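Local coordinates for protein arginyl-tRNA synthetase, putative (Plasmodium falciparum, PDB 5JLD) that probably joins L-arginine to its cognate tRNA at the expense of ATP, giving L-arginyl-tRNA(Arg), AMP and diphosphate, as a class I aminoacyl-tRNA synthetase, at residues N52-Y57 against Q67-F72; E275-P280 against L332-T337; I448-L453 against K537-M542. One frame throughout, in Å; residues are numbered along the deposited sequence.

The three contacts follow one another along the chain, and none touches another. Contact 1 lies in the N-terminal domain, where helix 49-57 packs on helix 66-75. Its centre is about 38 Å from the centre of the chain. Contact 2 lies in the catalytic domain and joins the loop after strand 271-272 to helix 326-337. Strand 271-272, at one edge, and strand 343-349, which follows helix 326-337, belong to its parallel sheet. Contact 3 joins helix 436-453 to helix 536-556. Centres of contacts 1 and 2 are about 53 Å apart, those of 1 and 3 about 39 Å, those of 2 and 3 about 33 Å. Contacts 1 and 2 sit in separate parts of the enzyme; contact 3 probably joins its catalytic and anticodon-binding regions.

Contact 1 (N52-Y57 against Q67-F72); sequences NIYKKY and QKISEF
I69 reaches across to I53 and Y54 with the end of its side chain, and this joins two helices of the N-terminal domain of arginyl-tRNA synthetase. Helix 49-57 follows strand 45-47 of the antiparallel sheet of this domain. Helix 66-75 comes next, after a short linker. The backbones come nearest at Y54 and I69, whose CA atoms are 7.0 Å apart.

The tight part of the contact is small and apolar. CD1 of I69 does all the touching from its side. It lies 3.6 Å from CA of Y54, so the methyl rests against the helix backbone. It is also 3.7 Å from CB of Y54. The same methyl sits at the edge of the Y54 ring, near its plane. I53 adds its branch methyl, with CG2 4.1 Å from CD1 of I69. The I69 chain holds CG1 anti to the carbonyl carbon (chi1 -64°) and continues extended to CD1, which carries the methyl out to the other helix. I53 and I69 are buried. A50, one turn before Y54, and Y63 of the linker also touch I69.

The other side is looser and polar. Y54 is partly exposed, and beyond CD1 its ring leads away from I69. K55 and K56 are exposed and do not meet helix 66-75. On helix 66-75, K68 forms a salt bridge with E64, while Q67 and E71 both bond S87. No hydrogen bond crosses between the two segments. Some polar side chains are tied within their own segment, others to neighbouring loops. K56 lays CB over the centre of the Y57 ring, and its NZ donates to OH of Y57 at 2.9 Å. S70 is buried and bonds within its own segment: OG donates to O of Q67 at 2.8 Å, tilted 23° from the carbonyl plane.

Contact 2 (E275-P280 against L332-T337); sequences ESFYVP and LYYRLT
An aromatic cluster of F277, Y278 and Y334 joins a turn of the catalytic domain to helix 326-337. Y334 presents its ring face to both partners. F277 makes a T-shaped (edge-to-face) pair with it: the ring centroids are 5.2 Å apart and the planes lie at 79°. CE2 of F277 sits 3.7 Å from CZ of Y334, toward the rim of the face. Y278 also turns its edge to Y334, but more offset, and its CE1 lies 3.9 Å from CB of Y334. In the turn, CD2 of F277 stands over the centre of the Y278 ring. The turn follows strand 271-272, an outer strand of the parallel sheet of the class I catalytic domain, and the helix leads on to strand 343-349 of the same sheet. Beyond the rings, at the Y278 hydroxyl, the contact becomes polar. OH of Y278, at 2.8 Å, and NE of R335, at 3.0 Å, share one water. NE donates to this water, which lies at the guanidinium edge. The extended R335 chain carries NH1 to a salt bridge with D137, so NE and NH1 are each held. No direct hydrogen bond joins Y278 and R335; the water links them.

Contact 3 (I448-L453 against K537-M542); sequences IKYFDL and KLAEYM
Y450 extends its ring toward A539 and M542, bringing one ring corner against both. The tyrosine CG stands anti to the backbone N (chi1 -179°), which carries the ring out from helix 436-453 toward helix 536-556. CE1 does most of the touching. It lies 3.5 Å from CE of M542 and 3.8 Å from CB of A539. Both methyls approach the ring obliquely.

M542 comes from the next turn of its helix. Its chain leaves the backbone extended, then turns about the CG-SD bond (chi3 59°), and this sets the terminal methyl beside the ring. CE is also 3.7 Å from CD1 of Y450, so it sits beside the CD1-CE1 bond. The two side chains run obliquely to each other. A539 is short and points its CB toward the other helix. Its CB also meets the backbone of L453, 4.2 Å from O. Here the CA atoms of L453 and A539 are 6.7 Å apart.

The axes of the two short helix segments come within 9.9 Å, with an angle of 112° between their directions. The helices fall in the catalytic and DALR anticodon-binding family regions, so this packing probably joins the two domains. L578, C581 and M582 of helix 564-584 pack on M542, and I156 and I157 of helix 149-167 pack on L453.

All four touching residues are buried, and no hydrogen bond or salt bridge crosses between the segments. The tyrosine hydroxyl is satisfied elsewhere, by OD1 of N474. The contact therefore rests on apolar packing, while the polar end of Y450 is held by a separate bond.

Contact 1 (N52-Y57 against Q67-F72)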
loop_
_atom_site.group_PDB
_atom_site.type_symbol
_atom_site.label_atom_id
_atom_site.label_comp_id
_atom_site.label_asym_id
_atom_site.label_seq_id
_atom_site.Cartn_x
_atom_site.Cartn_y
_atom_site.Cartn_z
ATOM N N ASN A 52 24.396 -7.045 21.040
ATOM C CA ASN A 52 24.204 -8.483 20.853
ATOM C C ASN A 52 25.520 -9.267 20.776
ATOM O O ASN A 52 25.621 -10.383 21.303
ATOM C CB ASN A 52 23.353 -8.727 19.614
ATOM C CG ASN A 52 21.877 -8.465 19.881
ATOM O OD1 ASN A 52 21.497 -8.073 20.993
ATOM N ND2 ASN A 52 21.040 -8.668 18.868
ATOM N N ILE A 53 26.540 -8.678 20.158
ATOM C CA ILE A 53 27.837 -9.340 20.099
ATOM C C ILE A 53 28.416 -9.460 21.501
ATOM O O ILE A 53 29.025 -10.473 21.837
ATOM C CB ILE A 53 28.816 -8.596 19.175
ATOM C CG1 ILE A 53 28.308 -8.647 17.732
ATOM C CG2 ILE A 53 30.198 -9.227 19.241
ATOM C CD1 ILE A 53 29.109 -7.821 16.754
ATOM N N TYR A 54 28.216 -8.431 22.324
ATOM C CA TYR A 54 28.715 -8.452 23.700
ATOM C C TYR A 54 27.959 -9.479 24.522
ATOM O O TYR A 54 28.544 -10.177 25.333
ATOM C CB TYR A 54 28.602 -7.072 24.365
ATOM C CG TYR A 54 29.096 -7.042 25.802
ATOM C CD1 TYR A 54 30.437 -7.220 26.100
ATOM C CD2 TYR A 54 28.219 -6.828 26.857
ATOM C CE1 TYR A 54 30.893 -7.193 27.407
ATOM C CE2 TYR A 54 28.666 -6.797 28.169
ATOM C CZ TYR A 54 30.000 -6.984 28.438
ATOM O OH TYR A 54 30.451 -6.949 29.738
ATOM N N LYS A 55 26.653 -9.583 24.307
ATOM C CA LYS A 55 25.883 -10.558 25.066
ATOM C C LYS A 55 26.285 -11.987 24.686
ATOM O O LYS A 55 26.507 -12.815 25.563
ATOM C CB LYS A 55 24.380 -10.322 24.873
ATOM C CG LYS A 55 23.917 -9.019 25.529
ATOM C CD LYS A 55 22.401 -8.871 25.600
ATOM C CE LYS A 55 21.757 -8.750 24.223
ATOM N NZ LYS A 55 20.285 -8.485 24.302
ATOM N N LYS A 56 26.422 -12.264 23.391
ATOM C CA LYS A 56 26.806 -13.609 22.941
ATOM C C LYS A 56 28.248 -14.002 23.290
ATOM O O LYS A 56 28.488 -15.049 23.896
ATOM C CB LYS A 56 26.624 -13.740 21.432
ATOM C CG LYS A 56 25.183 -13.800 20.966
ATOM C CD LYS A 56 25.101 -14.210 19.497
ATOM C CE LYS A 56 25.619 -15.626 19.284
ATOM N NZ LYS A 56 25.358 -16.102 17.892
ATOM N N TYR A 57 29.202 -13.165 22.895
ATOM C CA TYR A 57 30.609 -13.544 22.942
ATOM C C TYR A 57 31.444 -12.667 23.864
ATOM O O TYR A 57 32.669 -12.747 23.846
ATOM C CB TYR A 57 31.216 -13.490 21.539
ATOM C CG TYR A 57 30.424 -14.210 20.465
ATOM C CD1 TYR A 57 30.245 -15.590 20.506
ATOM C CD2 TYR A 57 29.874 -13.511 19.398
ATOM C CE1 TYR A 57 29.531 -16.251 19.522
ATOM C CE2 TYR A 57 29.155 -14.165 18.402
ATOM C CZ TYR A 57 28.990 -15.534 18.467
ATOM O OH TYR A 57 28.275 -16.186 17.480
ATOM N N GLN A 67 30.414 -1.142 25.150
ATOM C CA GLN A 67 30.928 0.082 24.538
ATOM C C GLN A 67 32.297 -0.142 23.894
ATOM O O GLN A 67 32.585 0.421 22.847
ATOM C CB GLN A 67 31.003 1.239 25.553
ATOM C CG GLN A 67 31.332 2.576 24.864
ATOM C CD GLN A 67 31.028 3.805 25.698
ATOM O OE1 GLN A 67 31.008 3.757 26.927
ATOM N NE2 GLN A 67 30.754 4.917 25.018
ATOM N N LYS A 68 33.137 -0.967 24.504
ATOM C CA LYS A 68 34.427 -1.245 23.885
ATOM C C LYS A 68 34.295 -1.966 22.545
ATOM O O LYS A 68 35.017 -1.669 21.589
ATOM C CB LYS A 68 35.313 -2.041 24.829
ATOM C CG LYS A 68 35.459 -1.388 26.189
ATOM C CD LYS A 68 36.844 -1.630 26.709
ATOM C CE LYS A 68 37.090 -3.112 26.903
ATOM N NZ LYS A 68 38.158 -3.335 27.899
ATOM N N ILE A 69 33.342 -2.882 22.465
ATOM C CA ILE A 69 33.059 -3.548 21.204
ATOM C C ILE A 69 32.599 -2.514 20.181
ATOM O O ILE A 69 33.085 -2.488 19.039
ATOM C CB ILE A 69 32.010 -4.659 21.392
ATOM C CG1 ILE A 69 32.588 -5.749 22.311
ATOM C CG2 ILE A 69 31.529 -5.229 20.039
ATOM C CD1 ILE A 69 31.750 -7.037 22.354
ATOM N N SER A 70 31.704 -1.621 20.593
ATOM C CA SER A 70 31.219 -0.641 19.627
ATOM C C SER A 70 32.366 0.257 19.153
ATOM O O SER A 70 32.400 0.653 17.993
ATOM C CB SER A 70 30.078 0.191 20.211
ATOM O OG SER A 70 30.543 1.154 21.110
ATOM N N GLU A 71 33.318 0.531 20.042
ATOM C CA GLU A 71 34.488 1.334 19.692
ATOM C C GLU A 71 35.415 0.613 18.696
ATOM O O GLU A 71 35.966 1.226 17.783
ATOM C CB GLU A 71 35.258 1.706 20.965
ATOM C CG GLU A 71 35.619 3.160 21.036
ATOM C CD GLU A 71 34.409 4.061 21.136
ATOM O OE1 GLU A 71 33.624 3.888 22.084
ATOM O OE2 GLU A 71 34.255 4.961 20.284
ATOM N N PHE A 72 35.599 -0.689 18.877
ATOM C CA PHE A 72 36.326 -1.478 17.881
ATOM C C PHE A 72 35.622 -1.389 16.491
ATOM O O PHE A 72 36.257 -1.065 15.448
ATOM C CB PHE A 72 36.443 -2.924 18.383
ATOM C CG PHE A 72 37.374 -3.789 17.582
ATOM C CD1 PHE A 72 38.580 -3.296 17.111
ATOM C CD2 PHE A 72 37.049 -5.119 17.333
ATOM C CE1 PHE A 72 39.441 -4.110 16.386
ATOM C CE2 PHE A 72 37.896 -5.935 16.607
ATOM C CZ PHE A 72 39.093 -5.433 16.128
#

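Contact 2 (E275-P280 against L332-T337)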
loop_
_atom_site.group_PDB
_atom_site.type_symbol
_atom_site.label_atom_id
_atom_site.label_comp_id
_atom_site.label_asym_id
_atom_site.label_seq_id
_atom_site.Cartn_x
_atom_site.Cartn_y
_atom_site.Cartn_z
ATOM N N GLU A 275 -15.129 -15.099 -9.194
ATOM C CA GLU A 275 -15.146 -16.534 -8.934
ATOM C C GLU A 275 -15.528 -17.335 -10.196
ATOM O O GLU A 275 -14.921 -18.364 -10.495
ATOM C CB GLU A 275 -16.124 -16.845 -7.791
ATOM C CG GLU A 275 -15.662 -16.294 -6.443
ATOM C CD GLU A 275 -16.743 -16.298 -5.373
ATOM O OE1 GLU A 275 -17.946 -16.429 -5.708
ATOM O OE2 GLU A 275 -16.378 -16.135 -4.186
ATOM N N SER A 276 -16.522 -16.842 -10.936
ATOM C CA SER A 276 -17.019 -17.523 -12.142
ATOM C C SER A 276 -15.881 -17.830 -13.106
ATOM O O SER A 276 -15.853 -18.901 -13.724
ATOM C CB SER A 276 -18.085 -16.678 -12.854
ATOM O OG SER A 276 -17.537 -15.472 -13.378
ATOM N N PHE A 277 -14.927 -16.898 -13.186
ATOM C CA PHE A 277 -13.790 -17.019 -14.101
ATOM C C PHE A 277 -13.035 -18.326 -13.897
ATOM O O PHE A 277 -12.481 -18.881 -14.846
ATOM C CB PHE A 277 -12.830 -15.823 -13.950
ATOM C CG PHE A 277 -11.612 -15.895 -14.853
ATOM C CD1 PHE A 277 -11.673 -15.445 -16.169
ATOM C CD2 PHE A 277 -10.418 -16.421 -14.390
ATOM C CE1 PHE A 277 -10.556 -15.510 -17.008
ATOM C CE2 PHE A 277 -9.295 -16.500 -15.229
ATOM C CZ PHE A 277 -9.366 -16.040 -16.539
ATOM N N TYR A 278 -13.024 -18.842 -12.673
ATOM C CA TYR A 278 -12.218 -20.034 -12.436
ATOM C C TYR A 278 -13.007 -21.329 -12.595
ATOM O O TYR A 278 -12.428 -22.413 -12.663
ATOM C CB TYR A 278 -11.580 -19.957 -11.056
ATOM C CG TYR A 278 -10.761 -18.692 -10.901
ATOM C CD1 TYR A 278 -9.439 -18.633 -11.356
ATOM C CD2 TYR A 278 -11.310 -17.554 -10.317
ATOM C CE1 TYR A 278 -8.665 -17.466 -11.213
ATOM C CE2 TYR A 278 -10.558 -16.385 -10.171
ATOM C CZ TYR A 278 -9.234 -16.347 -10.628
ATOM O OH TYR A 278 -8.503 -15.195 -10.492
ATOM N N VAL A 279 -14.327 -21.201 -12.668
ATOM C CA VAL A 279 -15.182 -22.373 -12.687
ATOM C C VAL A 279 -14.787 -23.406 -13.778
ATOM O O VAL A 279 -14.724 -24.596 -13.482
ATOM C CB VAL A 279 -16.661 -21.944 -12.827
ATOM C CG1 VAL A 279 -17.567 -23.135 -13.166
ATOM C CG2 VAL A 279 -17.110 -21.254 -11.526
ATOM N N PRO A 280 -14.457 -22.961 -15.010
ATOM C CA PRO A 280 -14.083 -23.980 -16.013
ATOM C C PRO A 280 -12.712 -24.653 -15.816
ATOM O O PRO A 280 -12.359 -25.475 -16.648
ATOM C CB PRO A 280 -14.057 -23.191 -17.330
ATOM C CG PRO A 280 -14.813 -21.917 -17.051
ATOM C CD PRO A 280 -14.542 -21.617 -15.612
ATOM N N LEU A 332 -5.018 -19.099 -7.112
ATOM C CA LEU A 332 -3.563 -18.975 -6.908
ATOM C C LEU A 332 -2.808 -19.846 -7.932
ATOM O O LEU A 332 -1.773 -19.427 -8.464
ATOM C CB LEU A 332 -3.168 -19.339 -5.476
ATOM C CG LEU A 332 -1.761 -18.944 -5.009
ATOM C CD1 LEU A 332 -1.300 -17.572 -5.535
ATOM C CD2 LEU A 332 -1.744 -18.944 -3.488
ATOM N N TYR A 333 -3.333 -21.046 -8.204
ATOM C CA TYR A 333 -2.830 -21.876 -9.315
ATOM C C TYR A 333 -2.707 -21.088 -10.625
ATOM O O TYR A 333 -1.676 -21.128 -11.314
ATOM C CB TYR A 333 -3.744 -23.091 -9.552
ATOM C CG TYR A 333 -3.537 -23.718 -10.921
ATOM C CD1 TYR A 333 -2.517 -24.633 -11.142
ATOM C CD2 TYR A 333 -4.343 -23.363 -11.998
ATOM C CE1 TYR A 333 -2.313 -25.187 -12.404
ATOM C CE2 TYR A 333 -4.145 -23.907 -13.253
ATOM C CZ TYR A 333 -3.137 -24.823 -13.447
ATOM O OH TYR A 333 -2.951 -25.360 -14.689
ATOM N N TYR A 334 -3.777 -20.371 -10.956
ATOM C CA TYR A 334 -3.846 -19.592 -12.182
ATOM C C TYR A 334 -2.812 -18.468 -12.173
ATOM O O TYR A 334 -2.094 -18.286 -13.139
ATOM C CB TYR A 334 -5.256 -19.018 -12.381
ATOM C CG TYR A 334 -5.389 -18.090 -13.579
ATOM C CD1 TYR A 334 -5.601 -18.591 -14.863
ATOM C CD2 TYR A 334 -5.287 -16.706 -13.420
ATOM C CE1 TYR A 334 -5.720 -17.724 -15.969
ATOM C CE2 TYR A 334 -5.403 -15.848 -14.498
ATOM C CZ TYR A 334 -5.613 -16.359 -15.769
ATOM O OH TYR A 334 -5.718 -15.477 -16.810
ATOM N N ARG A 335 -2.739 -17.727 -11.076
ATOM C CA ARG A 335 -1.819 -16.593 -10.981
ATOM C C ARG A 335 -0.372 -17.058 -11.090
ATOM O O ARG A 335 0.452 -16.408 -11.738
ATOM C CB ARG A 335 -2.067 -15.826 -9.672
ATOM C CG ARG A 335 -3.463 -15.203 -9.666
ATOM C CD ARG A 335 -3.970 -14.806 -8.292
ATOM N NE ARG A 335 -5.230 -14.086 -8.443
ATOM C CZ ARG A 335 -5.963 -13.574 -7.458
ATOM N NH1 ARG A 335 -5.581 -13.665 -6.181
ATOM N NH2 ARG A 335 -7.084 -12.940 -7.761
ATOM N N LEU A 336 -0.075 -18.214 -10.510
ATOM C CA LEU A 336 1.309 -18.698 -10.496
ATOM C C LEU A 336 1.739 -19.329 -11.829
ATOM O O LEU A 336 2.858 -19.079 -12.308
ATOM C CB LEU A 336 1.494 -19.702 -9.358
ATOM C CG LEU A 336 1.524 -19.075 -7.963
ATOM C CD1 LEU A 336 1.522 -20.167 -6.925
ATOM C CD2 LEU A 336 2.751 -18.189 -7.798
ATOM N N THR A 337 0.856 -20.138 -12.421
ATOM C CA THR A 337 1.224 -20.886 -13.626
ATOM C C THR A 337 0.899 -20.131 -14.922
ATOM O O THR A 337 1.611 -20.269 -15.911
ATOM C CB THR A 337 0.531 -22.282 -13.672
ATOM O OG1 THR A 337 -0.884 -22.119 -13.819
ATOM C CG2 THR A 337 0.821 -23.079 -12.395
HETATM O O HOH W 1 -6.269 -13.609 -11.166
#

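Contact 3 (I448-L453 against K537-M542)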
loop_
_atom_site.group_PDB
_atom_site.type_symbol
_atom_site.label_atom_id
_atom_site.label_comp_id
_atom_site.label_asym_id
_atom_site.label_seq_id
_atom_site.Cartn_x
_atom_site.Cartn_y
_atom_site.Cartn_z
ATOM N N ILE A 448 -10.706 11.101 3.118
ATOM C CA ILE A 448 -11.057 9.716 3.433
ATOM C C ILE A 448 -9.858 8.791 3.252
ATOM O O ILE A 448 -9.528 7.971 4.148
ATOM C CB ILE A 448 -12.238 9.215 2.540
ATOM C CG1 ILE A 448 -13.556 9.876 2.958
ATOM C CG2 ILE A 448 -12.361 7.693 2.581
ATOM C CD1 ILE A 448 -14.777 9.376 2.179
ATOM N N LYS A 449 -9.198 8.924 2.097
ATOM C CA LYS A 449 -8.071 8.033 1.796
ATOM C C LYS A 449 -6.949 8.197 2.806
ATOM O O LYS A 449 -6.439 7.193 3.324
ATOM C CB LYS A 449 -7.539 8.259 0.373
ATOM C CG LYS A 449 -8.515 7.813 -0.727
ATOM C CD LYS A 449 -7.851 7.830 -2.087
ATOM C CE LYS A 449 -8.831 7.519 -3.227
ATOM N NZ LYS A 449 -8.067 7.434 -4.517
ATOM N N TYR A 450 -6.563 9.448 3.085
ATOM C CA TYR A 450 -5.488 9.700 4.054
ATOM C C TYR A 450 -5.847 9.209 5.446
ATOM O O TYR A 450 -5.037 8.552 6.101
ATOM C CB TYR A 450 -5.124 11.191 4.157
ATOM C CG TYR A 450 -3.991 11.411 5.139
ATOM C CD1 TYR A 450 -2.672 11.152 4.769
ATOM C CD2 TYR A 450 -4.236 11.859 6.437
ATOM C CE1 TYR A 450 -1.629 11.333 5.650
ATOM C CE2 TYR A 450 -3.194 12.049 7.337
ATOM C CZ TYR A 450 -1.892 11.788 6.935
ATOM O OH TYR A 450 -0.848 11.964 7.810
ATOM N N PHE A 451 -7.063 9.521 5.891
ATOM C CA PHE A 451 -7.454 9.190 7.250
ATOM C C PHE A 451 -7.434 7.690 7.407
ATOM O O PHE A 451 -7.074 7.188 8.468
ATOM C CB PHE A 451 -8.833 9.738 7.609
ATOM C CG PHE A 451 -9.075 9.839 9.097
ATOM C CD1 PHE A 451 -8.488 10.855 9.848
ATOM C CD2 PHE A 451 -9.888 8.916 9.749
ATOM C CE1 PHE A 451 -8.717 10.958 11.227
ATOM C CE2 PHE A 451 -10.123 9.010 11.120
ATOM C CZ PHE A 451 -9.535 10.031 11.862
ATOM N N ASP A 452 -7.797 6.962 6.357
ATOM C CA ASP A 452 -7.688 5.515 6.487
ATOM C C ASP A 452 -6.224 5.044 6.461
ATOM O O ASP A 452 -5.792 4.289 7.329
ATOM C CB ASP A 452 -8.479 4.800 5.394
ATOM C CG ASP A 452 -8.647 3.320 5.688
ATOM O OD1 ASP A 452 -7.616 2.593 5.641
ATOM O OD2 ASP A 452 -9.805 2.897 5.977
ATOM N N LEU A 453 -5.464 5.476 5.463
ATOM C CA LEU A 453 -4.124 4.921 5.272
ATOM C C LEU A 453 -3.142 5.334 6.372
ATOM O O LEU A 453 -2.139 4.663 6.562
ATOM C CB LEU A 453 -3.562 5.310 3.895
ATOM C CG LEU A 453 -4.320 4.694 2.703
ATOM C CD1 LEU A 453 -3.625 5.001 1.377
ATOM C CD2 LEU A 453 -4.490 3.180 2.882
ATOM N N LYS A 537 3.307 3.829 7.177
ATOM C CA LYS A 537 4.669 4.361 7.221
ATOM C C LYS A 537 4.881 5.426 6.155
ATOM O O LYS A 537 5.569 6.404 6.397
ATOM C CB LYS A 537 5.688 3.239 7.068
ATOM C CG LYS A 537 5.829 2.373 8.310
ATOM C CD LYS A 537 6.225 3.257 9.494
ATOM C CE LYS A 537 6.959 2.486 10.582
ATOM N NZ LYS A 537 7.361 3.394 11.692
ATOM N N LEU A 538 4.251 5.257 4.990
ATOM C CA LEU A 538 4.356 6.252 3.924
ATOM C C LEU A 538 3.587 7.516 4.336
ATOM O O LEU A 538 4.112 8.626 4.245
ATOM C CB LEU A 538 3.846 5.681 2.585
ATOM C CG LEU A 538 3.786 6.569 1.335
ATOM C CD1 LEU A 538 5.111 7.285 1.102
ATOM C CD2 LEU A 538 3.397 5.736 0.091
ATOM N N ALA A 539 2.367 7.344 4.842
ATOM C CA ALA A 539 1.566 8.493 5.277
ATOM C C ALA A 539 2.325 9.295 6.353
ATOM O O ALA A 539 2.455 10.535 6.294
ATOM C CB ALA A 539 0.217 8.022 5.808
ATOM N N GLU A 540 2.830 8.556 7.330
ATOM C CA GLU A 540 3.682 9.098 8.377
ATOM C C GLU A 540 4.813 9.924 7.746
ATOM O O GLU A 540 5.021 11.095 8.082
ATOM C CB GLU A 540 4.291 7.963 9.183
ATOM C CG GLU A 540 3.689 7.617 10.497
ATOM C CD GLU A 540 4.680 6.786 11.305
ATOM O OE1 GLU A 540 5.890 7.131 11.280
ATOM O OE2 GLU A 540 4.267 5.790 11.936
ATOM N N TYR A 541 5.511 9.295 6.796
ATOM C CA TYR A 541 6.670 9.904 6.166
ATOM C C TYR A 541 6.234 11.237 5.615
ATOM O O TYR A 541 6.906 12.277 5.800
ATOM C CB TYR A 541 7.220 9.009 5.054
ATOM C CG TYR A 541 8.290 9.675 4.225
ATOM C CD1 TYR A 541 9.620 9.649 4.635
ATOM C CD2 TYR A 541 7.975 10.343 3.045
ATOM C CE1 TYR A 541 10.607 10.256 3.885
ATOM C CE2 TYR A 541 8.962 10.961 2.291
ATOM C CZ TYR A 541 10.280 10.913 2.723
ATOM O OH TYR A 541 11.282 11.514 1.991
ATOM N N MET A 542 5.048 11.205 5.015
ATOM C CA MET A 542 4.579 12.346 4.269
ATOM C C MET A 542 4.292 13.435 5.259
ATOM O O MET A 542 4.686 14.586 5.060
ATOM C CB MET A 542 3.332 12.004 3.442
ATOM C CG MET A 542 2.907 13.157 2.557
ATOM S SD MET A 542 1.443 12.792 1.569
ATOM C CE MET A 542 0.267 12.418 2.871
#